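Side-chain contacts in glycoside hydrolase family 81 (Clostridium thermocellum, PDB 6FOP), which probably hydrolyses the beta-1,3-glucosidic bonds of laminarin-like glucans as a glucanase of the cellulosome: residues A[397-402]-A[451-456]; A[457-460]-A[465-468]. All coordinates share one frame; numbering follows the deposited sequence.

How the contacts relate
Contacts 1 and 2 follow one another along the chain, their centres about 10 Å apart, and illustrate how the end of one helix and the loop after it can be tied to quite different partners. In contact 1 a buried carboxylate of helix 440-455 meets the start of strand 399-403; contact 2 is an arginine-on-phenylalanine stack at the surface. Arg468 joins them: its NH2 lies 3.0 Å from Gly398 O and also pairs with Asp453, while its carbonyl oxygen binds calcium. A second tie runs from Leu467 N to Asn456 O, 2.9 Å apart. The Asp453 side chain lies about 11 Å from the metal.

Contact 1. Residues A[397-402]-A[451-456]; sequences WGTLIG and IKDIAN
Asp453 OD1 receives two hydrogen bonds from the start of strand 399-403. The hydroxyl OG1 of Thr399 gives the shorter one, 2.8 Å to OD1 of Asp453, and meets the syn lone pair of OD1, on the side of OD2. The backbone N of Leu400 reaches the same OD1 at 2.9 Å, with an N-H...O angle of 159°, but comes down from above the carboxylate plane. His416 ND1 is hydrogen-bonded to OD2, and Arg468 adds a salt bridge to OD1. With partners at both oxygens, the carboxylate should be limited in its rotation; the salt bridge and the two donors to OD1 probably favour its charged form. The contact joins the C-terminal part of helix 440-455 to the beta hairpin 390-403 within the family 81 C-terminal domain, a helical domain of the six-hairpin (alpha/alpha) clan. At this same end of the strand, Gly398 and Thr399 both face Asp394, a G1 beta bulge in the two-stranded antiparallel sheet. Thr399 places OG1 opposite its own backbone N (chi1 -178°), which carries the hydroxyl to the carboxylate. Apolar contact is slight: CB of Leu400 approaches CB of Asp453 to 4.2 Å. Beyond it, Leu400 packs on Phe391, and Asp453 touches Tyr420 of helix 416-433, whose hydroxyl is hydrogen-bonded to Leu400 O.

Contact 2. Residues A[457-460]-A[465-468]; sequences WDRN and PFLR. With CA (calcium ion), chain B.
Arg459 turns CG away from its carbonyl carbon (chi1 -60°) and runs extended from CG to NE, while Phe466 sets its ring opposite its own backbone N (chi1 -175°); these torsions lay the guanidinium over the ring. The result is a stacked cation-pi pair: CZ of Arg459 stands 3.8 Å from the centroid of the Phe466 ring, with the two planes 26° apart. NH1 sits over the ring centre, whereas NH2 of Arg459 comes to 3.3 Å from CZ of Phe466. The aliphatic CG of Arg459 rests 3.8 Å from CD1 of Phe466. Leu467 CG lies over the opposite face of the ring, and Trp457 O meets its edge in plane, 3.6 Å from CE1 of Phe466. Asp109 forms a salt bridge with NH2 of Arg459. Asp458 OD1 accepts from Asn460 N at 2.9 Å, an Asx turn spanning Arg459. After Phe466, the carbonyl oxygens of Leu467 and Arg468 bind calcium at 2.3 and 2.5 Å, joined by Phe470 O and four waters, one of which also donates to Phe466 O. The loop lies between helix 440-455 and strand 470-471; Trp457 and Leu467 pack on helix 514-534, and Phe466 touches Trp232 of strand 223-235.

Contact 1. Residues A[397-402]-A[451-456]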
loop_
_atom_site.group_PDB
_atom_site.type_symbol
_atom_site.label_atom_id
_atom_site.label_comp_id
_atom_site.label_asym_id
_atom_site.label_seq_id
_atom_site.Cartn_x
_atom_site.Cartn_y
_atom_site.Cartn_z
ATOM N N TRP A 397 10.979 -15.400 -10.320
ATOM C CA TRP A 397 10.231 -14.688 -9.288
ATOM C C TRP A 397 8.716 -14.891 -9.409
ATOM O O TRP A 397 8.012 -14.977 -8.400
ATOM C CB TRP A 397 10.556 -13.184 -9.310
ATOM C CG TRP A 397 11.963 -12.887 -8.866
ATOM C CD1 TRP A 397 13.101 -12.985 -9.630
ATOM C CD2 TRP A 397 12.395 -12.503 -7.559
ATOM N NE1 TRP A 397 14.206 -12.657 -8.886
ATOM C CE2 TRP A 397 13.805 -12.371 -7.608
ATOM C CE3 TRP A 397 11.737 -12.263 -6.356
ATOM C CZ2 TRP A 397 14.559 -11.980 -6.495
ATOM C CZ3 TRP A 397 12.480 -11.887 -5.257
ATOM C CH2 TRP A 397 13.875 -11.750 -5.331
ATOM N N GLY A 398 8.209 -14.906 -10.641
ATOM C CA GLY A 398 6.750 -14.960 -10.879
ATOM C C GLY A 398 6.161 -13.557 -10.927
ATOM O O GLY A 398 5.548 -13.071 -9.956
ATOM N N THR A 399 6.359 -12.909 -12.068
ATOM C CA THR A 399 5.938 -11.519 -12.268
ATOM C C THR A 399 5.809 -11.236 -13.744
ATOM O O THR A 399 6.565 -11.792 -14.550
ATOM C CB THR A 399 6.916 -10.515 -11.565
ATOM O OG1 THR A 399 6.458 -9.164 -11.747
ATOM C CG2 THR A 399 8.315 -10.617 -12.104
ATOM N N LEU A 400 4.875 -10.347 -14.078
ATOM C CA LEU A 400 4.721 -9.825 -15.438
ATOM C C LEU A 400 5.398 -8.464 -15.543
ATOM O O LEU A 400 5.060 -7.561 -14.776
ATOM C CB LEU A 400 3.229 -9.690 -15.741
ATOM C CG LEU A 400 2.810 -9.756 -17.178
ATOM C CD1 LEU A 400 3.008 -11.175 -17.767
ATOM C CD2 LEU A 400 1.367 -9.262 -17.317
ATOM N N ILE A 401 6.319 -8.340 -16.499
ATOM C CA ILE A 401 7.116 -7.136 -16.705
ATOM C C ILE A 401 6.809 -6.626 -18.100
ATOM O O ILE A 401 6.936 -7.355 -19.078
ATOM C CB ILE A 401 8.635 -7.419 -16.582
ATOM C CG1 ILE A 401 8.964 -8.029 -15.194
ATOM C CG2 ILE A 401 9.458 -6.166 -16.873
ATOM C CD1 ILE A 401 10.339 -8.654 -15.131
ATOM N N GLY A 402 6.431 -5.360 -18.201
ATOM C CA GLY A 402 6.238 -4.749 -19.508
ATOM C C GLY A 402 7.531 -4.164 -20.046
ATOM O O GLY A 402 8.320 -3.565 -19.286
ATOM N N ILE A 451 -3.842 -7.204 -13.193
ATOM C CA ILE A 451 -4.402 -7.130 -11.845
ATOM C C ILE A 451 -3.700 -8.146 -10.921
ATOM O O ILE A 451 -3.300 -7.794 -9.803
ATOM C CB ILE A 451 -5.931 -7.354 -11.810
ATOM C CG1 ILE A 451 -6.638 -6.290 -12.676
ATOM C CG2 ILE A 451 -6.446 -7.330 -10.357
ATOM C CD1 ILE A 451 -8.135 -6.471 -12.775
ATOM N N LYS A 452 -3.528 -9.372 -11.403
ATOM C CA LYS A 452 -2.885 -10.410 -10.610
ATOM C C LYS A 452 -1.431 -10.107 -10.347
ATOM O O LYS A 452 -0.924 -10.443 -9.262
ATOM C CB LYS A 452 -3.050 -11.817 -11.217
ATOM C CG LYS A 452 -4.448 -12.350 -11.103
ATOM C CD LYS A 452 -4.591 -13.683 -11.821
ATOM C CE LYS A 452 -5.856 -14.407 -11.406
ATOM N NZ LYS A 452 -5.698 -15.052 -10.084
ATOM N N ASP A 453 -0.710 -9.491 -11.278
ATOM C CA ASP A 453 0.659 -9.159 -10.975
ATOM C C ASP A 453 0.759 -8.216 -9.766
ATOM O O ASP A 453 1.630 -8.408 -8.920
ATOM C CB ASP A 453 1.388 -8.538 -12.169
ATOM C CG ASP A 453 2.841 -8.235 -11.851
ATOM O OD1 ASP A 453 3.653 -9.203 -11.743
ATOM O OD2 ASP A 453 3.161 -7.042 -11.678
ATOM N N ILE A 454 -0.125 -7.209 -9.672
ATOM C CA ILE A 454 -0.001 -6.209 -8.615
ATOM C C ILE A 454 -0.831 -6.489 -7.377
ATOM O O ILE A 454 -0.494 -5.992 -6.302
ATOM C CB ILE A 454 -0.305 -4.795 -9.128
ATOM C CG1 ILE A 454 -1.788 -4.603 -9.536
ATOM C CG2 ILE A 454 0.665 -4.467 -10.267
ATOM C CD1 ILE A 454 -2.122 -3.173 -9.943
ATOM N N ALA A 455 -1.859 -7.320 -7.511
ATOM C CA ALA A 455 -2.916 -7.471 -6.509
ATOM C C ALA A 455 -3.648 -8.817 -6.654
ATOM O O ALA A 455 -4.855 -8.882 -6.562
ATOM C CB ALA A 455 -3.884 -6.304 -6.570
ATOM N N ASN A 456 -2.880 -9.901 -6.800
ATOM C CA ASN A 456 -3.493 -11.226 -6.896
ATOM C C ASN A 456 -4.255 -11.521 -5.579
ATOM O O ASN A 456 -3.690 -11.406 -4.485
ATOM C CB ASN A 456 -2.453 -12.303 -7.160
ATOM C CG ASN A 456 -3.059 -13.676 -7.355
ATOM O OD1 ASN A 456 -4.248 -13.829 -7.662
ATOM N ND2 ASN A 456 -2.252 -14.695 -7.106
#

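Contact 2. Residues A[457-460]-A[465-468]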
loop_
_atom_site.group_PDB
_atom_site.type_symbol
_atom_site.label_atom_id
_atom_site.label_comp_id
_atom_site.label_asym_id
_atom_site.label_seq_id
_atom_site.Cartn_x
_atom_site.Cartn_y
_atom_site.Cartn_z
ATOM N N TRP A 457 -5.502 -11.910 -5.709
ATOM C CA TRP A 457 -6.424 -12.204 -4.594
ATOM C C TRP A 457 -6.554 -13.715 -4.334
ATOM O O TRP A 457 -7.192 -14.103 -3.361
ATOM C CB TRP A 457 -7.813 -11.628 -4.913
ATOM C CG TRP A 457 -8.445 -12.284 -6.109
ATOM C CD1 TRP A 457 -9.276 -13.355 -6.091
ATOM C CD2 TRP A 457 -8.240 -11.959 -7.479
ATOM N NE1 TRP A 457 -9.636 -13.710 -7.353
ATOM C CE2 TRP A 457 -9.007 -12.873 -8.238
ATOM C CE3 TRP A 457 -7.508 -10.961 -8.154
ATOM C CZ2 TRP A 457 -9.048 -12.833 -9.630
ATOM C CZ3 TRP A 457 -7.537 -10.941 -9.525
ATOM C CH2 TRP A 457 -8.309 -11.864 -10.250
ATOM N N ASP A 458 -6.032 -14.538 -5.241
ATOM C CA ASP A 458 -6.273 -15.980 -5.229
ATOM C C ASP A 458 -5.001 -16.694 -4.749
ATOM O O ASP A 458 -4.010 -16.822 -5.482
ATOM C CB ASP A 458 -6.669 -16.444 -6.617
ATOM C CG ASP A 458 -6.978 -17.934 -6.672
ATOM O OD1 ASP A 458 -6.773 -18.674 -5.671
ATOM O OD2 ASP A 458 -7.449 -18.385 -7.732
ATOM N N ARG A 459 -5.069 -17.173 -3.514
ATOM C CA ARG A 459 -3.912 -17.800 -2.875
ATOM C C ARG A 459 -3.540 -19.116 -3.539
ATOM O O ARG A 459 -2.436 -19.614 -3.326
ATOM C CB ARG A 459 -4.189 -18.057 -1.404
ATOM C CG ARG A 459 -4.498 -16.818 -0.599
ATOM C CD ARG A 459 -4.862 -17.179 0.831
ATOM N NE ARG A 459 -5.359 -16.035 1.597
ATOM C CZ ARG A 459 -4.577 -15.124 2.141
ATOM N NH1 ARG A 459 -3.244 -15.190 1.968
ATOM N NH2 ARG A 459 -5.112 -14.124 2.841
ATOM N N ASN A 460 -4.455 -19.689 -4.316
ATOM C CA ASN A 460 -4.176 -20.941 -5.013
ATOM C C ASN A 460 -3.614 -20.731 -6.416
ATOM O O ASN A 460 -3.216 -21.692 -7.050
ATOM C CB ASN A 460 -5.433 -21.809 -5.081
ATOM C CG ASN A 460 -5.880 -22.293 -3.711
ATOM O OD1 ASN A 460 -7.066 -22.286 -3.401
ATOM N ND2 ASN A 460 -4.924 -22.691 -2.877
ATOM N N PRO A 465 2.374 -13.736 -6.580
ATOM C CA PRO A 465 2.234 -13.798 -5.139
ATOM C C PRO A 465 0.962 -13.078 -4.686
ATOM O O PRO A 465 0.372 -12.296 -5.456
ATOM C CB PRO A 465 3.495 -13.103 -4.646
ATOM C CG PRO A 465 3.766 -12.063 -5.692
ATOM C CD PRO A 465 3.324 -12.692 -6.996
ATOM N N PHE A 466 0.530 -13.325 -3.467
ATOM C CA PHE A 466 -0.679 -12.716 -2.919
ATOM C C PHE A 466 -0.448 -11.234 -2.658
ATOM O O PHE A 466 0.486 -10.868 -1.952
ATOM C CB PHE A 466 -1.065 -13.421 -1.624
ATOM C CG PHE A 466 -2.362 -12.959 -1.029
ATOM C CD1 PHE A 466 -3.572 -13.302 -1.608
ATOM C CD2 PHE A 466 -2.377 -12.263 0.161
ATOM C CE1 PHE A 466 -4.747 -12.886 -1.031
ATOM C CE2 PHE A 466 -3.558 -11.860 0.746
ATOM C CZ PHE A 466 -4.738 -12.180 0.145
ATOM N N LEU A 467 -1.272 -10.382 -3.256
ATOM C CA LEU A 467 -1.248 -8.932 -3.013
ATOM C C LEU A 467 0.144 -8.328 -3.029
ATOM O O LEU A 467 0.641 -7.800 -2.007
ATOM C CB LEU A 467 -1.979 -8.597 -1.704
ATOM C CG LEU A 467 -3.447 -8.960 -1.559
ATOM C CD1 LEU A 467 -3.969 -8.478 -0.213
ATOM C CD2 LEU A 467 -4.294 -8.403 -2.716
ATOM N N ARG A 468 0.774 -8.360 -4.195
ATOM C CA ARG A 468 2.150 -7.895 -4.290
ATOM C C ARG A 468 2.403 -6.543 -3.652
ATOM O O ARG A 468 3.059 -6.440 -2.598
ATOM C CB ARG A 468 2.680 -7.904 -5.728
ATOM C CG ARG A 468 4.166 -7.600 -5.826
ATOM C CD ARG A 468 4.638 -7.292 -7.232
ATOM N NE ARG A 468 4.275 -8.357 -8.155
ATOM C CZ ARG A 468 4.942 -9.501 -8.313
ATOM N NH1 ARG A 468 6.052 -9.778 -7.612
ATOM N NH2 ARG A 468 4.479 -10.413 -9.152
HETATM CA CA CA B . 2.194 -7.185 -0.389
HETATM O O HOH W 1 1.239 -9.276 0.265
HETATM O O HOH W 2 2.868 -7.289 1.948
HETATM O O HOH W 3 3.360 -5.101 0.037
HETATM O O HOH W 4 4.137 -8.490 -0.820
#